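Local coordinates for major capsid protein (Paramecium bursaria Chlorella virus 1, PDB 5TIQ) that self-assembles as trimers into the large icosahedral, pseudo T=169 capsid of a chlorella virus, at residues T57-N62 against H170-Y175; T243-Q248 against Y382-I387. One frame throughout, in Å; residues are numbered along the deposited sequence.

Interaction 1. Residues T57-N62 against H170-Y175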
# COMPACT_ATOMS: atom_id res chain seq x y z
N THR A 57 -14.46 31.05 -8.10
CA THR A 57 -15.39 30.23 -8.87
C THR A 57 -16.64 30.01 -8.04
O THR A 57 -16.55 29.60 -6.87
CB THR A 57 -14.76 28.89 -9.25
OG1 THR A 57 -13.80 29.08 -10.29
CG2 THR A 57 -15.83 27.91 -9.71
N GLN A 58 -17.80 30.27 -8.63
CA GLN A 58 -19.08 29.92 -8.03
C GLN A 58 -19.58 28.64 -8.68
O GLN A 58 -19.83 28.60 -9.89
CB GLN A 58 -20.10 31.05 -8.21
CG GLN A 58 -21.46 30.77 -7.61
CD GLN A 58 -22.42 31.92 -7.79
OE1 GLN A 58 -23.57 31.74 -8.19
NE2 GLN A 58 -21.94 33.13 -7.50
N ILE A 59 -19.72 27.58 -7.87
CA ILE A 59 -20.07 26.26 -8.39
C ILE A 59 -21.43 26.33 -9.06
O ILE A 59 -22.42 26.75 -8.44
CB ILE A 59 -20.05 25.21 -7.28
CG1 ILE A 59 -18.72 25.26 -6.51
CG2 ILE A 59 -20.28 23.82 -7.85
CD1 ILE A 59 -17.51 24.93 -7.34
N SER A 60 -21.49 25.93 -10.32
CA SER A 60 -22.76 25.88 -11.03
C SER A 60 -23.62 24.73 -10.51
O SER A 60 -23.11 23.73 -9.99
CB SER A 60 -22.53 25.74 -12.54
OG SER A 60 -21.80 24.56 -12.82
N ARG A 61 -24.93 24.87 -10.67
CA ARG A 61 -25.89 23.93 -10.09
C ARG A 61 -26.40 22.96 -11.15
O ARG A 61 -27.58 22.91 -11.49
CB ARG A 61 -27.03 24.69 -9.43
CG ARG A 61 -26.54 25.67 -8.38
CD ARG A 61 -27.69 26.28 -7.60
NE ARG A 61 -27.25 26.66 -6.26
CZ ARG A 61 -27.30 25.85 -5.21
NH1 ARG A 61 -27.79 24.62 -5.34
NH2 ARG A 61 -26.87 26.26 -4.03
N ASN A 62 -25.47 22.16 -11.68
CA ASN A 62 -25.82 21.18 -12.70
C ASN A 62 -26.38 19.90 -12.09
O ASN A 62 -27.33 19.32 -12.61
CB ASN A 62 -24.60 20.86 -13.55
CG ASN A 62 -23.97 22.10 -14.14
OD1 ASN A 62 -23.17 22.77 -13.48
ND2 ASN A 62 -24.33 22.43 -15.37
N HIS A 170 -28.10 29.32 -0.90
CA HIS A 170 -26.71 29.57 -0.53
C HIS A 170 -25.81 29.14 -1.68
O HIS A 170 -25.88 27.99 -2.12
CB HIS A 170 -26.32 28.82 0.75
CG HIS A 170 -26.60 29.59 2.01
ND1 HIS A 170 -26.27 29.12 3.26
CD2 HIS A 170 -27.17 30.81 2.20
CE1 HIS A 170 -26.63 30.01 4.17
NE2 HIS A 170 -27.17 31.04 3.56
N GLU A 171 -24.97 30.05 -2.14
CA GLU A 171 -24.01 29.71 -3.18
C GLU A 171 -22.76 29.11 -2.55
O GLU A 171 -22.38 29.44 -1.43
CB GLU A 171 -23.65 30.95 -4.00
CG GLU A 171 -24.81 31.52 -4.81
CD GLU A 171 -25.34 30.57 -5.87
OE1 GLU A 171 -24.55 29.75 -6.38
OE2 GLU A 171 -26.54 30.63 -6.18
N VAL A 172 -22.13 28.21 -3.29
CA VAL A 172 -20.89 27.56 -2.88
C VAL A 172 -19.78 28.08 -3.77
O VAL A 172 -19.83 27.92 -5.00
CB VAL A 172 -21.00 26.03 -2.96
CG1 VAL A 172 -19.73 25.37 -2.43
CG2 VAL A 172 -22.22 25.55 -2.21
N LYS A 173 -18.77 28.71 -3.16
CA LYS A 173 -17.72 29.37 -3.92
C LYS A 173 -16.35 28.89 -3.44
O LYS A 173 -16.18 28.50 -2.29
CB LYS A 173 -17.81 30.90 -3.80
CG LYS A 173 -19.10 31.48 -4.36
CD LYS A 173 -19.09 32.99 -4.29
CE LYS A 173 -18.02 33.57 -5.19
NZ LYS A 173 -18.05 35.06 -5.22
N LEU A 174 -15.40 28.93 -4.36
CA LEU A 174 -14.00 28.63 -4.08
C LEU A 174 -13.17 29.85 -4.45
O LEU A 174 -13.33 30.40 -5.54
CB LEU A 174 -13.52 27.40 -4.85
CG LEU A 174 -14.09 26.04 -4.46
CD1 LEU A 174 -13.79 25.02 -5.53
CD2 LEU A 174 -13.50 25.59 -3.13
N TYR A 175 -12.30 30.28 -3.54
CA TYR A 175 -11.43 31.42 -3.75
C TYR A 175 -9.99 30.93 -3.81
O TYR A 175 -9.50 30.33 -2.85
CB TYR A 175 -11.60 32.47 -2.65
CG TYR A 175 -12.99 33.07 -2.60
CD1 TYR A 175 -13.99 32.47 -1.84
CD2 TYR A 175 -13.29 34.22 -3.31
CE1 TYR A 175 -15.26 33.01 -1.79
CE2 TYR A 175 -14.56 34.77 -3.26
CZ TYR A 175 -15.54 34.16 -2.50
OH TYR A 175 -16.81 34.70 -2.45
O HOH W 1 -23.16 27.57 -5.94
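With CG1 anti to the carbonyl carbon (chi1 -52°), Ile59 sets this branch against Val172, its CG1 lying 4.2 Å from Val172 CG1. A further turn at chi2 (-63°) brings its CD1 within 4.1 Å of Leu174 CD1, the two aliphatic chains crossing obliquely. The backbone of the same isoleucine is held as well: Ile59 N donates to Val172 O at 2.9 Å, a nearly straight bond that carries the pairing one step beyond the last bridged residues. Before it, Thr57 and Leu174 form an antiparallel hydrogen-bonded pair, joined by Leu174 N to Thr57 O at 2.8 Å and by the return bond from Thr57 N to Leu174 O. Gln58 and Lys173 follow as a non-hydrogen-bonded pair on the other face from Thr57 and Leu174, and the lysine packs its CG 4.0 Å from Gln58 CB.

Past Ile59 the chains diverge, and a water fills the place of direct bonds. It accepts from Val172 N and lies within hydrogen-bonding distance of Ile59 O and of Glu171 OE1. The carboxylate of Glu171 reaches this water because its chain is bent at chi2 (-63°). Arg61 NE is 4.0 Å from Glu171 OE2, too far for a salt bridge, with the guanidinium and carboxylate planes almost perpendicular; the arginine's NH1 is bonded to Leu164 O.

The contact closes one border of a four-stranded antiparallel sheet in the N-terminal of the two jelly rolls that characterise this capsid-protein family. Strand 54-58 is outermost within the chain, and strand 172-178 lies between it and strand 92-99, where Leu97 packs on Val172 and Leu174. Ile59 also rests on Val205 and Tyr207 of strand 200-210, in a second sheet.

Interaction 2. Residues T243-Q248 against Y382-I387. With HG (mercury (II) ion), chain L; BGC (beta-D-glucopyranose), chain E.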
# COMPACT_ATOMS: atom_id res chain seq x y z
N THR A 243 26.30 26.61 19.73
CA THR A 243 26.97 26.44 21.01
C THR A 243 26.06 26.00 22.14
O THR A 243 26.56 25.55 23.17
CB THR A 243 27.68 27.74 21.42
OG1 THR A 243 26.74 28.82 21.42
CG2 THR A 243 28.81 28.06 20.45
N THR A 244 24.74 26.12 21.98
CA THR A 244 23.80 25.70 23.01
C THR A 244 22.54 25.18 22.35
O THR A 244 22.34 25.32 21.14
CB THR A 244 23.47 26.85 23.97
OG1 THR A 244 22.58 26.39 24.99
CG2 THR A 244 22.82 28.00 23.23
N GLN A 245 21.68 24.56 23.16
CA GLN A 245 20.40 24.03 22.69
C GLN A 245 19.31 25.06 22.99
O GLN A 245 18.89 25.21 24.14
CB GLN A 245 20.10 22.69 23.35
CG GLN A 245 20.94 21.54 22.81
CD GLN A 245 20.38 20.17 23.17
OE1 GLN A 245 20.82 19.54 24.13
NE2 GLN A 245 19.41 19.72 22.39
N ALA A 246 18.87 25.77 21.96
CA ALA A 246 17.79 26.73 22.12
C ALA A 246 16.47 26.01 22.42
O ALA A 246 16.26 24.86 22.03
CB ALA A 246 17.64 27.58 20.86
N SER A 247 15.59 26.71 23.13
CA SER A 247 14.27 26.20 23.46
C SER A 247 13.23 27.27 23.15
O SER A 247 13.56 28.43 22.90
CB SER A 247 14.18 25.78 24.93
OG SER A 247 14.29 26.90 25.79
N GLN A 248 11.96 26.86 23.17
CA GLN A 248 10.89 27.75 22.75
C GLN A 248 9.55 27.15 23.16
O GLN A 248 9.35 25.94 23.06
CB GLN A 248 10.93 27.96 21.23
CG GLN A 248 9.96 28.99 20.70
CD GLN A 248 10.07 29.14 19.20
OE1 GLN A 248 10.69 28.32 18.52
NE2 GLN A 248 9.46 30.20 18.66
N TYR A 382 15.71 22.54 20.51
CA TYR A 382 16.33 22.38 19.21
C TYR A 382 17.72 21.76 19.35
O TYR A 382 18.39 21.91 20.37
CB TYR A 382 16.43 23.73 18.48
CG TYR A 382 15.08 24.34 18.20
CD1 TYR A 382 14.28 23.86 17.17
CD2 TYR A 382 14.61 25.41 18.95
CE1 TYR A 382 13.05 24.41 16.91
CE2 TYR A 382 13.37 25.97 18.69
CZ TYR A 382 12.60 25.46 17.67
OH TYR A 382 11.37 26.01 17.40
N LYS A 383 18.13 21.04 18.30
CA LYS A 383 19.47 20.50 18.26
C LYS A 383 20.50 21.62 18.16
O LYS A 383 20.19 22.76 17.77
CB LYS A 383 19.63 19.55 17.08
CG LYS A 383 18.66 18.38 17.08
CD LYS A 383 18.84 17.52 15.84
CE LYS A 383 17.80 16.42 15.76
NZ LYS A 383 17.96 15.61 14.53
N THR A 384 21.74 21.30 18.51
CA THR A 384 22.85 22.23 18.38
C THR A 384 23.36 22.15 16.95
O THR A 384 24.04 21.19 16.57
CB THR A 384 23.95 21.90 19.39
OG1 THR A 384 23.40 21.93 20.71
CG2 THR A 384 25.08 22.91 19.29
N CYS A 385 23.04 23.17 16.15
CA CYS A 385 23.41 23.18 14.73
C CYS A 385 24.88 23.56 14.59
O CYS A 385 25.25 24.66 14.19
CB CYS A 385 22.51 24.14 13.95
SG CYS A 385 22.16 25.69 14.82
N SER A 386 25.74 22.59 14.92
CA SER A 386 27.18 22.79 14.93
C SER A 386 27.91 21.92 13.92
O SER A 386 29.15 21.95 13.88
CB SER A 386 27.74 22.54 16.33
OG SER A 386 27.44 21.22 16.77
N ILE A 387 27.20 21.15 13.10
CA ILE A 387 27.85 20.28 12.12
C ILE A 387 28.21 21.10 10.89
O ILE A 387 27.41 21.91 10.41
CB ILE A 387 26.93 19.10 11.75
CG1 ILE A 387 26.60 18.26 12.98
CG2 ILE A 387 27.57 18.24 10.67
CD1 ILE A 387 25.65 17.13 12.69
HG HG L . 24.08 27.17 13.72
C2 BGC E . 31.25 15.20 13.54
C3 BGC E . 32.55 15.85 14.03
C4 BGC E . 32.65 17.26 13.49
C5 BGC E . 31.43 18.05 13.94
C6 BGC E . 31.50 19.49 13.42
C1 BGC E . 30.05 16.09 13.93
O2 BGC E . 31.12 13.91 14.13
O3 BGC E . 33.68 15.10 13.53
O4 BGC E . 33.84 17.88 13.98
O5 BGC E . 30.24 17.43 13.46
O6 BGC E . 31.44 19.49 11.99
O HOH W 2 20.04 25.30 19.40
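Tyr382 meets segment 243-248 through its backbone N and its phenol hydroxyl. The backbone N donates to Ala246 O at 2.8 Å, almost straight at 171°, while the hydroxyl gives its proton to Gln248 OE1 at 2.7 Å. The amide oxygen lies in the plane of the phenol ring, at its edge, although the amide itself is turned 51° from that ring. Gln248 spans the distance with a fully extended chain, its CG anti to the backbone N (chi1 -173°), and its CB passes 4.0 Å from Tyr382 CE2. OE1 also accepts from Ala238 N and NE2 donates to Glu236 O, so both ends of the amide are fixed and the acceptor is held ready for the tyrosine. Between these two bonds the ring flank is lined by Ala246, whose CB is 4.2 Å from Tyr382 CD2.

Thr384 and Gln245 make the other half of the contact. The two side chains cross at about a right angle, with Gln245 CG 3.3 Å from Thr384 OG1, and the threonine's CG2 approaches the backbone N of Thr243. Gln245 NE2 donates to Tyr382 O at 3.1 Å, from above the carbonyl plane, and also binds Asp313 OD2. A water accepts from Ala246 N and lies within hydrogen-bonding distance of Thr244 O and Lys383 O.

Beyond Thr384, Cys385 centres an inverse gamma turn and binds a mercury ion through SG and O; a glucose lies beside Ser386 and Ile387. In this C-terminal jelly roll, strand 247-251 runs antiparallel to strand 376-387, Gln248 continuing the backbone pairing with Leu380. Strand 402-404 pairs in parallel with strand 376-387 through Thr384 and Ile387, and helix 392-395 packs on Ile387.

How the interactions relate
Both contacts join antiparallel strands near a strand end, and in each a water bridges backbone groups that do not pair directly. They lie on opposite sides of the chain's centre, about 49 Å apart between centres, in different sheets and different jelly rolls. Both are partly buried, but interaction 1 has four buried and one exposed touching residue, interaction 2 two and three. Interaction 1 combines regular backbone bridges with aliphatic packing in which Ile59 also reaches a second sheet. Interaction 2 has a single direct backbone bond and relies on glutamine amides and a tyrosine hydroxyl. A glucose, probably of the Asn398 glycan, lies beside the far end of segment 382-387.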